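Local coordinates for protein EvdO2 (Micromonospora carbonacea, PDB 4XAB) that probably catalyses an oxidative cyclization in orthosomycin antibiotic biosynthesis, as a mononuclear metal oxygenase of the phytanoyl-CoA dioxygenase family, at residues R13-E16 / E17-R21; Q40-D43 / R44-R48; I177-D180 / D181-R184. All coordinates share one frame; numbering follows the deposited sequence. Where two conformers were deposited one is given.

Three short-range contacts sit at the periphery of a double-stranded beta-helix oxygenase whose nickel ion is bound by His129, Asp131 and His215. Contact 1 lies within helix 12-21, contact 2 at the end of helix 32-45 and contact 3 in the loop between strands 175-176 and 186-187. The centre of contact 1 is about 34 Å from the centres of the other two, across the middle of the chain; contacts 2 and 3 lie closer together, with nearest atoms about 13 Å apart. None touches another. None of the three includes a nickel ligand: the side chain of Phe18 lies about 13 Å from the nickel and that of Ile177 about 11 Å.

Contact 1 (R13-E16 / E17-R21); sequences RDRE and EFRSR
Arg15 and Arg19, one turn apart on the amino-terminal alpha-helix 12-21, bring their guanidinium groups together because both form salt bridges to the same oxygen, OD2 of Asp103. Arg15 was modelled in two conformers, and this description holds for one of them. NH2 of Arg15 comes within 3.1 Å of NH2 of Arg19, and the shared carboxylate is likely to offset the charge of the pair. The groups are not stacked flat: their planes stand 59° apart, with CZ of Arg15 over one face of the Arg19 guanidinium, displaced toward its rim. Arg15 reaches this place on an extended chain, whereas the Arg19 chain turns about its CB-CG bond (chi2 -52°) and folds back along the helix. NE of Arg15 has a further, weak bond to the carbonyl of Ala100.

Beneath the side chains runs the regular i to i+4 ladder. Glu17 N, Phe18 N, Arg19 N and Ser20 N donate in turn to the carbonyl oxygens of Arg13, Asp14, Arg15 and Glu16, and the bond from Phe18 N to Asp14 O, at 3.0 Å, is representative. At the amino end, Asp14 OD2 accepts from the backbone N of Asp11.

Two acidic side chains, Glu16 and Glu17, lie side by side on the outer part of the helix, and the 4.1 Å between Glu16 OE1 and Glu17 OE2 would probably cost some electrostatic energy, eased by solvent. Phe18 turns the other way, into the protein, where its ring stacks on Phe101 of helix 89-102; Asp14 and Arg15 also touch Phe101. Packing against the ladder itself is close: the bent chain of Arg19 sets its CG 3.1 Å from Arg15 O, while Ser20 CB rests 3.4 Å from Glu16 O.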
loop_
_atom_site.group_PDB
_atom_site.type_symbol
_atom_site.label_atom_id
_atom_site.label_comp_id
_atom_site.label_asym_id
_atom_site.label_seq_id
_atom_site.Cartn_x
_atom_site.Cartn_y
_atom_site.Cartn_z
ATOM N N ARG A 13 -20.263 -10.197 2.412
ATOM C CA ARG A 13 -19.307 -11.124 1.822
ATOM C C ARG A 13 -17.911 -10.511 1.717
ATOM O O ARG A 13 -16.903 -11.196 1.920
ATOM C CB ARG A 13 -19.796 -11.563 0.440
ATOM C CG ARG A 13 -18.884 -12.549 -0.256
ATOM C CD ARG A 13 -19.217 -12.632 -1.737
ATOM N NE ARG A 13 -19.147 -11.322 -2.382
ATOM C CZ ARG A 13 -19.255 -11.128 -3.691
ATOM N NH1 ARG A 13 -19.437 -12.162 -4.497
ATOM N NH2 ARG A 13 -19.174 -9.903 -4.190
ATOM N N ASP A 14 -17.854 -9.219 1.393
ATOM C CA ASP A 14 -16.569 -8.517 1.289
ATOM C C ASP A 14 -15.863 -8.535 2.640
ATOM O O ASP A 14 -14.677 -8.840 2.728
ATOM C CB ASP A 14 -16.746 -7.067 0.830
ATOM C CG ASP A 14 -17.238 -6.958 -0.597
ATOM O OD1 ASP A 14 -16.705 -7.673 -1.473
ATOM O OD2 ASP A 14 -18.163 -6.159 -0.839
ATOM N N ARG A 15 -16.599 -8.187 3.693
ATOM C CA ARG A 15 -16.021 -8.162 5.023
ATOM C C ARG A 15 -15.613 -9.559 5.476
ATOM O O ARG A 15 -14.558 -9.733 6.114
ATOM C CB ARG A 15 -17.010 -7.549 6.020
ATOM C CG ARG A 15 -16.469 -7.420 7.430
ATOM C CD ARG A 15 -17.565 -6.959 8.386
ATOM N NE ARG A 15 -17.174 -7.123 9.783
ATOM C CZ ARG A 15 -17.397 -8.224 10.495
ATOM N NH1 ARG A 15 -18.005 -9.263 9.939
ATOM N NH2 ARG A 15 -17.004 -8.290 11.760
ATOM N N GLU A 16 -16.447 -10.544 5.158
ATOM C CA GLU A 16 -16.201 -11.903 5.580
ATOM C C GLU A 16 -14.913 -12.434 4.959
ATOM O O GLU A 16 -14.093 -13.052 5.639
ATOM C CB GLU A 16 -17.387 -12.795 5.222
ATOM C CG GLU A 16 -17.167 -14.257 5.548
ATOM C CD GLU A 16 -18.291 -15.141 5.035
ATOM O OE1 GLU A 16 -18.907 -14.791 3.999
ATOM O OE2 GLU A 16 -18.554 -16.184 5.670
ATOM N N GLU A 17 -14.720 -12.181 3.672
ATOM C CA GLU A 17 -13.518 -12.693 3.019
ATOM C C GLU A 17 -12.292 -11.891 3.440
ATOM O O GLU A 17 -11.194 -12.449 3.550
ATOM C CB GLU A 17 -13.685 -12.699 1.498
ATOM C CG GLU A 17 -14.712 -13.728 0.996
ATOM C CD GLU A 17 -14.481 -15.131 1.549
ATOM O OE1 GLU A 17 -13.344 -15.643 1.451
ATOM O OE2 GLU A 17 -15.442 -15.723 2.085
ATOM N N PHE A 18 -12.461 -10.594 3.696
ATOM C CA PHE A 18 -11.357 -9.830 4.283
ATOM C C PHE A 18 -10.892 -10.450 5.606
ATOM O O PHE A 18 -9.691 -10.592 5.837
ATOM C CB PHE A 18 -11.738 -8.360 4.497
ATOM C CG PHE A 18 -10.674 -7.562 5.213
ATOM C CD1 PHE A 18 -9.548 -7.109 4.522
ATOM C CD2 PHE A 18 -10.785 -7.285 6.568
ATOM C CE1 PHE A 18 -8.557 -6.387 5.190
ATOM C CE2 PHE A 18 -9.801 -6.570 7.238
ATOM C CZ PHE A 18 -8.686 -6.120 6.540
ATOM N N ARG A 19 -11.829 -10.833 6.473
ATOM C CA ARG A 19 -11.470 -11.391 7.775
ATOM C C ARG A 19 -10.810 -12.749 7.640
ATOM O O ARG A 19 -9.858 -13.066 8.350
ATOM C CB ARG A 19 -12.703 -11.532 8.676
ATOM C CG ARG A 19 -13.417 -10.245 8.957
ATOM C CD ARG A 19 -12.481 -9.195 9.474
ATOM N NE ARG A 19 -13.230 -8.026 9.911
ATOM C CZ ARG A 19 -13.701 -7.860 11.141
ATOM N NH1 ARG A 19 -13.494 -8.785 12.071
ATOM N NH2 ARG A 19 -14.375 -6.761 11.439
ATOM N N SER A 20 -11.331 -13.540 6.708
ATOM C CA SER A 20 -10.880 -14.897 6.486
ATOM C C SER A 20 -9.512 -14.932 5.833
ATOM O O SER A 20 -8.620 -15.652 6.279
ATOM C CB SER A 20 -11.887 -15.646 5.604
ATOM O OG SER A 20 -11.344 -16.883 5.175
ATOM N N ARG A 21 -9.356 -14.138 4.781
ATOM C CA ARG A 21 -8.170 -14.208 3.941
ATOM C C ARG A 21 -7.119 -13.154 4.261
ATOM O O ARG A 21 -5.952 -13.342 3.949
ATOM C CB ARG A 21 -8.573 -14.088 2.467
ATOM C CG ARG A 21 -9.659 -15.058 2.045
ATOM C CD ARG A 21 -9.730 -15.145 0.529
ATOM N NE ARG A 21 -8.825 -16.173 0.028
ATOM C CZ ARG A 21 -8.480 -16.314 -1.248
ATOM N NH1 ARG A 21 -8.953 -15.468 -2.155
ATOM N NH2 ARG A 21 -7.655 -17.291 -1.612
#

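Contact 2 (Q40-D43 / R44-R48); sequences QAYD and RLFVR
Tyr42, in the last turn of helix 32-45, and Phe46, just beyond its end, point the same way side by side, and their rings form the apolar heart of the contact. CD2 of Tyr42 meets CE2 of Phe46 at 3.6 Å. The ring planes are inclined at 38° and the centroids lie 5.3 Å apart, an oblique pairing.

The backbone helps to set this spacing. Phe46 N donates to Tyr42 O at 2.8 Å, the last i to i+4 bond of the segment, after which Phe46 departs from helical torsions. With CG of Phe46 anti to its own carbonyl carbon (chi1 -71°), the ring swings back alongside Tyr42 and presents an edge, in plane, to Tyr42 O.

Arg44 takes part chiefly through its backbone. Its N donates to Ala41 O at 3.3 Å, from above the carbonyl plane, and makes a weak bond to Gln40 O. Ala41 O is thus held twice, since Leu45 N also donates to it, at 2.9 Å and in the carbonyl plane. The sharing of Ala41 O by i+3 and i+4 donors is consistent with a tightening of the last turn. The Arg44 side chain bends away from the contact, while Leu45 CD1 adds a looser touch, 4.4 Å from Tyr42 CD1.

The aromatic pair joins the helix to the sheet of the double-stranded beta-helix fold. Tyr42 packs on Ala115 of strand 110-118 and on Tyr229 of strand 226-234, its OH bonded to Ala228 O. Phe46 covers Ala115, Leu117 and Ile75; Leu45 also touches Ile75, on strand 74-76.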
loop_
_atom_site.group_PDB
_atom_site.type_symbol
_atom_site.label_atom_id
_atom_site.label_comp_id
_atom_site.label_asym_id
_atom_site.label_seq_id
_atom_site.Cartn_x
_atom_site.Cartn_y
_atom_site.Cartn_z
ATOM N N GLN A 40 -4.421 13.765 -12.398
ATOM C CA GLN A 40 -3.931 15.124 -12.588
ATOM C C GLN A 40 -3.077 15.569 -11.411
ATOM O O GLN A 40 -2.050 16.227 -11.592
ATOM C CB GLN A 40 -5.095 16.092 -12.786
ATOM C CG GLN A 40 -5.823 15.914 -14.105
ATOM C CD GLN A 40 -7.022 16.832 -14.228
ATOM O OE1 GLN A 40 -7.821 16.958 -13.297
ATOM N NE2 GLN A 40 -7.149 17.488 -15.373
ATOM N N ALA A 41 -3.500 15.204 -10.206
ATOM C CA ALA A 41 -2.725 15.499 -9.007
ATOM C C ALA A 41 -1.361 14.806 -9.019
ATOM O O ALA A 41 -0.352 15.395 -8.621
ATOM C CB ALA A 41 -3.506 15.103 -7.765
ATOM N N TYR A 42 -1.330 13.554 -9.469
ATOM C CA TYR A 42 -0.077 12.807 -9.544
ATOM C C TYR A 42 0.841 13.364 -10.628
ATOM O O TYR A 42 2.062 13.330 -10.485
ATOM C CB TYR A 42 -0.346 11.322 -9.799
ATOM C CG TYR A 42 -0.530 10.503 -8.540
ATOM C CD1 TYR A 42 -1.459 10.880 -7.574
ATOM C CD2 TYR A 42 0.212 9.340 -8.319
ATOM C CE1 TYR A 42 -1.645 10.130 -6.421
ATOM C CE2 TYR A 42 0.037 8.582 -7.151
ATOM C CZ TYR A 42 -0.894 8.988 -6.209
ATOM O OH TYR A 42 -1.086 8.256 -5.048
ATOM N N ASP A 43 0.251 13.868 -11.711
ATOM C CA ASP A 43 1.024 14.504 -12.786
ATOM C C ASP A 43 1.907 15.631 -12.246
ATOM O O ASP A 43 2.996 15.905 -12.772
ATOM C CB ASP A 43 0.093 15.058 -13.872
ATOM C CG ASP A 43 -0.429 13.980 -14.814
ATOM O OD1 ASP A 43 0.128 12.860 -14.823
ATOM O OD2 ASP A 43 -1.388 14.265 -15.563
ATOM N N ARG A 44 1.417 16.290 -11.198
ATOM C CA ARG A 44 2.131 17.402 -10.585
ATOM C C ARG A 44 2.996 16.956 -9.406
ATOM O O ARG A 44 4.065 17.520 -9.175
ATOM C CB ARG A 44 1.147 18.486 -10.142
ATOM C CG ARG A 44 1.816 19.718 -9.541
ATOM C CD ARG A 44 2.896 20.288 -10.463
ATOM N NE ARG A 44 2.384 21.362 -11.310
ATOM C CZ ARG A 44 2.317 22.635 -10.937
ATOM N NH1 ARG A 44 2.728 22.992 -9.727
ATOM N NH2 ARG A 44 1.839 23.553 -11.770
ATOM N N LEU A 45 2.543 15.942 -8.671
ATOM C CA LEU A 45 3.308 15.406 -7.541
ATOM C C LEU A 45 4.561 14.681 -8.005
ATOM O O LEU A 45 5.612 14.751 -7.362
ATOM C CB LEU A 45 2.459 14.439 -6.717
ATOM C CG LEU A 45 1.489 14.986 -5.676
ATOM C CD1 LEU A 45 0.696 13.836 -5.069
ATOM C CD2 LEU A 45 2.249 15.758 -4.603
ATOM N N PHE A 46 4.430 13.972 -9.123
ATOM C CA PHE A 46 5.490 13.122 -9.636
ATOM C C PHE A 46 5.993 13.633 -10.977
ATOM O O PHE A 46 5.630 13.107 -12.030
ATOM C CB PHE A 46 5.000 11.686 -9.791
ATOM C CG PHE A 46 4.786 10.974 -8.488
ATOM C CD1 PHE A 46 5.860 10.413 -7.811
ATOM C CD2 PHE A 46 3.514 10.851 -7.948
ATOM C CE1 PHE A 46 5.669 9.748 -6.609
ATOM C CE2 PHE A 46 3.322 10.184 -6.745
ATOM C CZ PHE A 46 4.401 9.639 -6.078
ATOM N N VAL A 47 6.835 14.650 -10.935
ATOM C CA VAL A 47 7.340 15.232 -12.168
ATOM C C VAL A 47 8.506 14.429 -12.704
ATOM O O VAL A 47 9.522 14.284 -12.030
ATOM C CB VAL A 47 7.785 16.678 -11.964
ATOM C CG1 VAL A 47 8.394 17.213 -13.244
ATOM C CG2 VAL A 47 6.598 17.522 -11.539
ATOM N N ARG A 48 8.358 13.897 -13.915
ATOM C CA ARG A 48 9.484 13.246 -14.562
ATOM C C ARG A 48 10.364 14.330 -15.181
ATOM O O ARG A 48 9.910 15.108 -16.011
ATOM C CB ARG A 48 9.016 12.237 -15.615
ATOM C CG ARG A 48 9.908 11.020 -15.678
ATOM C CD ARG A 48 10.346 10.726 -17.079
ATOM N NE ARG A 48 9.417 9.840 -17.765
ATOM C CZ ARG A 48 9.745 8.634 -18.214
ATOM N NH1 ARG A 48 10.983 8.181 -18.050
ATOM N NH2 ARG A 48 8.839 7.886 -18.832
#

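Contact 3 (I177-D180 / D181-R184); sequences IDND and DRIR
Arg182 grips Asn179 side-on with two nitrogens: NH2 donates to Asn179 OD1 at 3.1 Å, and NE to the backbone O of Asn179 at 3.3 Å, on a lone pair in the carbonyl plane. With CG anti to its own carbonyl carbon (chi1 -67°) and the chain extended beyond, the arginine runs alongside the asparagine, and NH1 forms a salt bridge with Asp250. A leucine in place of Arg182 would probably leave the Asn179 amide free to turn and Asp250 without its charged mate.

Backbone bonding is compact. Asp181 N donates to Asp178 O at 2.9 Å, from above the carbonyl plane, and Arg184 N to Asp181 O.

Water joins the charged groups. One molecule donates to Asp181 OD2 and accepts from Arg184 NH1; its approach to Asp178 OD2 is very short and the exact length doubtful. Asp181 OD2 also pairs with Arg66. A second water bridges Asp178 N and Asp181 O.

Ile177 gives van der Waals contact: its CG2 methyl lies over one face of the Arg184 guanidinium, toward the rim and 3.6 Å from NH2, while CD1 approaches Arg184 O.

Asp178 OD1 accepts from Asp180 N at 2.9 Å, the Asx turn that braces a type I beta turn from Asp178 to Asp181; this leads into a 3-10 turn within the loop between strands 175-176 and 186-187.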
loop_
_atom_site.group_PDB
_atom_site.type_symbol
_atom_site.label_atom_id
_atom_site.label_comp_id
_atom_site.label_asym_id
_atom_site.label_seq_id
_atom_site.Cartn_x
_atom_site.Cartn_y
_atom_site.Cartn_z
ATOM N N ILE A 177 16.712 -5.567 3.102
ATOM C CA ILE A 177 17.193 -5.945 1.782
ATOM C C ILE A 177 18.698 -5.660 1.701
ATOM O O ILE A 177 19.467 -6.467 1.175
ATOM C CB ILE A 177 16.414 -5.196 0.684
ATOM C CG1 ILE A 177 14.950 -5.660 0.684
ATOM C CG2 ILE A 177 17.069 -5.403 -0.662
ATOM C CD1 ILE A 177 13.963 -4.666 0.092
ATOM N N ASP A 178 19.104 -4.527 2.271
ATOM C CA ASP A 178 20.510 -4.174 2.467
ATOM C C ASP A 178 20.670 -3.529 3.839
ATOM O O ASP A 178 20.133 -2.450 4.085
ATOM C CB ASP A 178 20.991 -3.218 1.374
ATOM C CG ASP A 178 22.491 -2.942 1.433
ATOM O OD1 ASP A 178 23.140 -3.185 2.480
ATOM O OD2 ASP A 178 23.031 -2.466 0.413
ATOM N N ASN A 179 21.419 -4.186 4.720
ATOM C CA ASN A 179 21.631 -3.691 6.078
ATOM C C ASN A 179 22.291 -2.306 6.111
ATOM O O ASN A 179 22.088 -1.530 7.053
ATOM C CB ASN A 179 22.477 -4.695 6.870
ATOM C CG ASN A 179 22.458 -4.430 8.365
ATOM O OD1 ASN A 179 21.434 -4.039 8.929
ATOM N ND2 ASN A 179 23.600 -4.641 9.016
ATOM N N ASP A 180 23.082 -2.007 5.085
ATOM C CA ASP A 180 23.758 -0.713 4.977
ATOM C C ASP A 180 22.995 0.273 4.087
ATOM O O ASP A 180 23.491 1.358 3.781
ATOM C CB ASP A 180 25.183 -0.901 4.441
ATOM C CG ASP A 180 26.071 -1.668 5.405
ATOM O OD1 ASP A 180 26.053 -1.354 6.614
ATOM O OD2 ASP A 180 26.779 -2.592 4.954
ATOM N N ASP A 181 21.791 -0.112 3.672
ATOM C CA ASP A 181 20.933 0.747 2.857
ATOM C C ASP A 181 19.472 0.489 3.241
ATOM O O ASP A 181 18.659 0.024 2.439
ATOM C CB ASP A 181 21.189 0.487 1.370
ATOM C CG ASP A 181 20.612 1.568 0.467
ATOM O OD1 ASP A 181 20.172 2.621 0.972
ATOM O OD2 ASP A 181 20.611 1.363 -0.767
ATOM N N ARG A 182 19.141 0.798 4.490
ATOM C CA ARG A 182 17.885 0.349 5.076
ATOM C C ARG A 182 16.627 0.949 4.455
ATOM O O ARG A 182 15.551 0.356 4.527
ATOM C CB ARG A 182 17.909 0.623 6.580
ATOM C CG ARG A 182 18.941 -0.229 7.272
ATOM C CD ARG A 182 18.977 -0.008 8.768
ATOM N NE ARG A 182 19.884 -0.962 9.402
ATOM C CZ ARG A 182 20.050 -1.068 10.715
ATOM N NH1 ARG A 182 19.370 -0.275 11.532
ATOM N NH2 ARG A 182 20.893 -1.964 11.213
ATOM N N ILE A 183 16.770 2.103 3.819
ATOM C CA ILE A 183 15.635 2.764 3.190
ATOM C C ILE A 183 15.019 1.928 2.055
ATOM O O ILE A 183 13.874 2.162 1.664
ATOM C CB ILE A 183 16.039 4.156 2.651
ATOM C CG1 ILE A 183 14.793 5.009 2.367
ATOM C CG2 ILE A 183 16.960 4.018 1.425
ATOM C CD1 ILE A 183 15.105 6.425 1.915
ATOM N N ARG A 184 15.755 0.937 1.557
ATOM C CA ARG A 184 15.241 0.053 0.505
ATOM C C ARG A 184 14.132 -0.830 1.042
ATOM O O ARG A 184 13.300 -1.344 0.280
ATOM C CB ARG A 184 16.363 -0.804 -0.081
ATOM C CG ARG A 184 17.364 -0.014 -0.919
ATOM C CD ARG A 184 18.467 -0.910 -1.466
ATOM N NE ARG A 184 17.942 -1.917 -2.385
ATOM C CZ ARG A 184 18.671 -2.891 -2.916
ATOM N NH1 ARG A 184 19.961 -2.985 -2.625
ATOM N NH2 ARG A 184 18.111 -3.765 -3.741
HETATM O O HOH W 1 17.060 -2.472 2.975
HETATM O O HOH W 2 21.813 -1.157 -1.373
#